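Local coordinates for protein N-acetylglucosamine-6-phosphate deacetylase (Mycobacterium smegmatis, PDB 6FV4) that probably removes the acetyl group from N-acetylglucosamine-6-phosphate, as a metal-dependent hydrolase of the NagA family, at residues B[346-350]-B[351-355]; B[375-378]-B[379-383]. The protein carries 1 engineered substitution. One frame throughout, in Å; residues are numbered along the deposited sequence.

Interaction 1: residues B[346-350]-B[351-355]; sequences AVRQA and CVNPA
The carbonyl of Arg348 and the backbone N of Asn353, five residues on, make a short, nearly straight bond. Asn353 N lies 2.7 Å from Arg348 O with an N-H...O angle of 164°, and it approaches in the carbonyl plane. This i to i+5 link marks a pi-type widening within helix 339-357. The other bonds between the two segments are divided and weak: Val347 O receives both Cys351 N and Val352 N, and Val352 N leans at 3.2 Å toward Arg348 O as well. Pro354 has no N-H to offer, so the regular pattern also lapses there; its CD sits 3.3 Å from Gln349 O. The short axes of 346-350 and 351-355 are inclined by 25°.

Among the side chains, Gln349 and Asn353 run side by side in the same direction, with CG of Gln349 4.0 Å from ND2 of Asn353 and the amide planes turned 71° apart. They do not bond to each other: Asn353 ND2 is taken by the carbonyls of Pro275 and Leu278, and Gln349 OE1 by the Tyr266 hydroxyl.

Apolar packing is lighter. CG1 of Val347, anti to its own N, comes within 4.2 Å of Cys351 SG.

Arg348 leads away from the turn to a salt bridge with Glu276. Around the helix, Ala346, Val347 and Ala350 rest on Phe328 of helix 324-334, Gln349, Ala350 and Pro354 touch strand 278-281, and Val347, Ala350 and Pro354 meet strand 63-76.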
loop_
_atom_site.group_PDB
_atom_site.type_symbol
_atom_site.label_atom_id
_atom_site.label_comp_id
_atom_site.label_asym_id
_atom_site.label_seq_id
_atom_site.Cartn_x
_atom_site.Cartn_y
_atom_site.Cartn_z
ATOM N N ALA B 346 -1.916 -5.287 -17.096
ATOM C CA ALA B 346 -1.202 -4.245 -17.820
ATOM C C ALA B 346 -2.103 -3.573 -18.853
ATOM O O ALA B 346 -2.014 -2.358 -19.062
ATOM C CB ALA B 346 0.046 -4.839 -18.476
ATOM N N VAL B 347 -3.012 -4.335 -19.476
ATOM C CA VAL B 347 -3.928 -3.726 -20.439
ATOM C C VAL B 347 -4.874 -2.755 -19.742
ATOM O O VAL B 347 -5.169 -1.669 -20.260
ATOM C CB VAL B 347 -4.688 -4.814 -21.221
ATOM C CG1 VAL B 347 -5.914 -4.217 -21.902
ATOM C CG2 VAL B 347 -3.786 -5.425 -22.253
ATOM N N ARG B 348 -5.360 -3.110 -18.555
ATOM C CA ARG B 348 -6.159 -2.160 -17.782
ATOM C C ARG B 348 -5.353 -0.906 -17.450
ATOM O O ARG B 348 -5.844 0.219 -17.591
ATOM C CB ARG B 348 -6.652 -2.818 -16.500
ATOM C CG ARG B 348 -7.960 -3.586 -16.651
ATOM C CD ARG B 348 -8.093 -4.632 -15.553
ATOM N NE ARG B 348 -9.492 -4.999 -15.304
ATOM C CZ ARG B 348 -10.143 -5.973 -15.931
ATOM N NH1 ARG B 348 -9.531 -6.708 -16.856
ATOM N NH2 ARG B 348 -11.410 -6.223 -15.632
ATOM N N GLN B 349 -4.108 -1.083 -17.002
ATOM C CA GLN B 349 -3.335 0.066 -16.541
ATOM C C GLN B 349 -2.841 0.942 -17.685
ATOM O O GLN B 349 -2.620 2.143 -17.483
ATOM C CB GLN B 349 -2.148 -0.407 -15.713
ATOM C CG GLN B 349 -2.566 -1.070 -14.416
ATOM C CD GLN B 349 -1.387 -1.584 -13.649
ATOM O OE1 GLN B 349 -0.339 -1.867 -14.239
ATOM N NE2 GLN B 349 -1.532 -1.689 -12.322
ATOM N N ALA B 350 -2.601 0.367 -18.867
ATOM C CA ALA B 350 -2.020 1.128 -19.967
ATOM C C ALA B 350 -3.053 1.591 -20.983
ATOM O O ALA B 350 -2.720 2.424 -21.840
ATOM C CB ALA B 350 -0.957 0.299 -20.696
ATOM N N CYS B 351 -4.282 1.065 -20.912
ATOM C CA CYS B 351 -5.310 1.302 -21.919
ATOM C C CYS B 351 -6.633 1.752 -21.303
ATOM O O CYS B 351 -7.148 2.818 -21.662
ATOM C CB CYS B 351 -5.539 0.044 -22.772
ATOM S SG CYS B 351 -4.026 -0.812 -23.370
ATOM N N VAL B 352 -7.203 0.984 -20.380
ATOM C CA VAL B 352 -8.567 1.277 -19.925
ATOM C C VAL B 352 -8.587 2.315 -18.812
ATOM O O VAL B 352 -9.308 3.318 -18.898
ATOM C CB VAL B 352 -9.292 -0.011 -19.493
ATOM C CG1 VAL B 352 -10.735 0.326 -19.114
ATOM C CG2 VAL B 352 -9.244 -1.042 -20.608
ATOM N N ASN B 353 -7.822 2.095 -17.754
ATOM C CA ASN B 353 -7.840 3.011 -16.615
ATOM C C ASN B 353 -7.511 4.436 -17.013
ATOM O O ASN B 353 -8.195 5.354 -16.534
ATOM C CB ASN B 353 -6.868 2.534 -15.526
ATOM C CG ASN B 353 -7.192 1.127 -15.029
ATOM O OD1 ASN B 353 -8.259 0.608 -15.314
ATOM N ND2 ASN B 353 -6.268 0.519 -14.281
ATOM N N PRO B 354 -6.465 4.704 -17.806
ATOM C CA PRO B 354 -6.173 6.109 -18.123
ATOM C C PRO B 354 -7.227 6.750 -19.005
ATOM O O PRO B 354 -7.506 7.944 -18.849
ATOM C CB PRO B 354 -4.808 6.041 -18.816
ATOM C CG PRO B 354 -4.636 4.639 -19.236
ATOM C CD PRO B 354 -5.389 3.806 -18.268
ATOM N N ALA B 355 -7.787 6.010 -19.962
ATOM C CA ALA B 355 -8.826 6.590 -20.806
ATOM C C ALA B 355 -10.048 6.940 -19.976
ATOM O O ALA B 355 -10.678 7.991 -20.180
ATOM C CB ALA B 355 -9.191 5.627 -21.939
#

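Interaction 2: residues B[375-378]-B[379-383]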
loop_
_atom_site.group_PDB
_atom_site.type_symbol
_atom_site.label_atom_id
_atom_site.label_comp_id
_atom_site.label_asym_id
_atom_site.label_seq_id
_atom_site.Cartn_x
_atom_site.Cartn_y
_atom_site.Cartn_z
ATOM N N VAL B 375 0.069 -4.824 -31.869
ATOM C CA VAL B 375 0.456 -6.212 -32.038
ATOM C C VAL B 375 1.818 -6.383 -31.394
ATOM O O VAL B 375 2.734 -5.594 -31.652
ATOM C CB VAL B 375 0.476 -6.622 -33.517
ATOM C CG1 VAL B 375 0.657 -8.121 -33.625
ATOM C CG2 VAL B 375 -0.831 -6.198 -34.198
ATOM N N LEU B 376 1.944 -7.394 -30.536
ATOM C CA LEU B 376 3.164 -7.640 -29.784
ATOM C C LEU B 376 3.619 -9.069 -30.021
ATOM O O LEU B 376 2.787 -9.974 -30.120
ATOM C CB LEU B 376 2.940 -7.411 -28.282
ATOM C CG LEU B 376 2.249 -6.125 -27.828
ATOM C CD1 LEU B 376 1.841 -6.240 -26.366
ATOM C CD2 LEU B 376 3.167 -4.927 -28.032
ATOM N N ASP B 377 4.936 -9.275 -30.085
ATOM C CA ASP B 377 5.480 -10.626 -30.198
ATOM C C ASP B 377 5.664 -11.229 -28.804
ATOM O O ASP B 377 5.203 -10.680 -27.799
ATOM C CB ASP B 377 6.774 -10.616 -31.018
ATOM C CG ASP B 377 7.868 -9.753 -30.408
ATOM O OD1 ASP B 377 7.865 -9.511 -29.180
ATOM O OD2 ASP B 377 8.766 -9.346 -31.166
ATOM N N HIS B 378 6.343 -12.381 -28.714
ATOM C CA HIS B 378 6.443 -13.049 -27.417
ATOM C C HIS B 378 7.327 -12.272 -26.452
ATOM O O HIS B 378 7.102 -12.316 -25.237
ATOM C CB HIS B 378 6.941 -14.491 -27.578
ATOM C CG HIS B 378 5.831 -15.501 -27.686
ATOM N ND1 HIS B 378 4.904 -15.704 -26.684
ATOM C CD2 HIS B 378 5.488 -16.347 -28.689
ATOM C CE1 HIS B 378 4.043 -16.634 -27.063
ATOM N NE2 HIS B 378 4.374 -17.041 -28.276
ATOM N N ASP B 379 8.303 -11.529 -26.966
ATOM C CA ASP B 379 9.066 -10.625 -26.111
ATOM C C ASP B 379 8.277 -9.383 -25.705
ATOM O O ASP B 379 8.852 -8.493 -25.071
ATOM C CB ASP B 379 10.357 -10.206 -26.817
ATOM C CG ASP B 379 11.287 -11.384 -27.091
ATOM O OD1 ASP B 379 11.244 -12.384 -26.328
ATOM O OD2 ASP B 379 12.053 -11.314 -28.079
ATOM N N LEU B 380 6.989 -9.307 -26.048
ATOM C CA LEU B 380 6.169 -8.115 -25.826
ATOM C C LEU B 380 6.761 -6.880 -26.506
ATOM O O LEU B 380 6.621 -5.759 -26.014
ATOM C CB LEU B 380 5.941 -7.857 -24.332
ATOM C CG LEU B 380 5.157 -8.929 -23.562
ATOM C CD1 LEU B 380 4.612 -8.375 -22.249
ATOM C CD2 LEU B 380 4.025 -9.491 -24.419
ATOM N N ALA B 381 7.423 -7.070 -27.643
ATOM C CA ALA B 381 7.839 -5.953 -28.478
ATOM C C ALA B 381 6.766 -5.655 -29.517
ATOM O O ALA B 381 6.179 -6.577 -30.092
ATOM C CB ALA B 381 9.164 -6.245 -29.184
ATOM N N VAL B 382 6.535 -4.361 -29.761
ATOM C CA VAL B 382 5.574 -3.918 -30.766
ATOM C C VAL B 382 6.059 -4.306 -32.152
ATOM O O VAL B 382 7.170 -3.948 -32.563
ATOM C CB VAL B 382 5.367 -2.400 -30.694
ATOM C CG1 VAL B 382 4.513 -1.934 -31.885
ATOM C CG2 VAL B 382 4.737 -2.002 -29.376
ATOM N N THR B 383 5.212 -5.019 -32.891
ATOM C CA THR B 383 5.498 -5.368 -34.274
ATOM C C THR B 383 4.544 -4.704 -35.257
ATOM O O THR B 383 4.865 -4.622 -36.447
ATOM C CB THR B 383 5.438 -6.892 -34.463
ATOM O OG1 THR B 383 4.153 -7.365 -34.046
ATOM C CG2 THR B 383 6.510 -7.582 -33.606
#
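Val375 and Thr383 join the two arms of a beta hairpin, strands 373-376 and 382-387, whose connection contains a type I turn from Asp377 to Leu380. Thr383 N bonds to Val375 O at 2.8 Å with an N-H...O angle of 170°, and Asp377 N returns a bond to Ala381 O. Between these two links, Leu376 and Val382 form an antiparallel non-hydrogen-bonded pair. CA-H...O contacts supplement them, with Val382 CA directed to Val375 O and Leu376 CA to Ala381 O. The turn is closed by Leu380 N, 2.9 Å from Asp377 O and well above that carbonyl's plane. Leu380 itself has positive phi (57°), which carries the chain from the turn into the returning arm.

Apolar contacts gather on the face that holds Leu376 and Val382. CD2 of Leu376 meets CG2 of Val382 at 3.6 Å as the two side chains cross obliquely, while its CD1 reaches toward CD2 of Leu380 more loosely. Phe328 of helix 324-334 packs against Leu376, and Val332 of the same helix against Leu380. The start of the second arm is also tied to that helix by Val382 N, bonded to Glu325.

Side-chain polar contacts reinforce both the arms and the turn. In the arms, Thr383 OG1 adds a weak bond to Val375 O at 3.3 Å. At the turn, Asp377 swings its carboxylate back, with CG between the backbone N and the carbonyl carbon (chi1 60°), and its OD1 accepts Ala381 N at 2.9 Å from above the carboxylate plane.

Interactions 1 and 2 follow in series along the chain, the first on helix 339-357 and the second on the hairpin begun by the next element, strand 373-376. Their centres are 17 Å apart and their nearest atoms about 7 Å, so they do not touch. Helix 324-334 bridges the gap: Phe328 meets both Ala350 of interaction 1 and Leu376 of interaction 2. Strand 63-76 is a second shared neighbour, packing on the helix and pairing with strand 373-376. It also carries the zinc ligands His72 and His74; the side chain of Pro354 lies about 9 Å from that of His72, whereas the hairpin lies away from the metal and substrate sites.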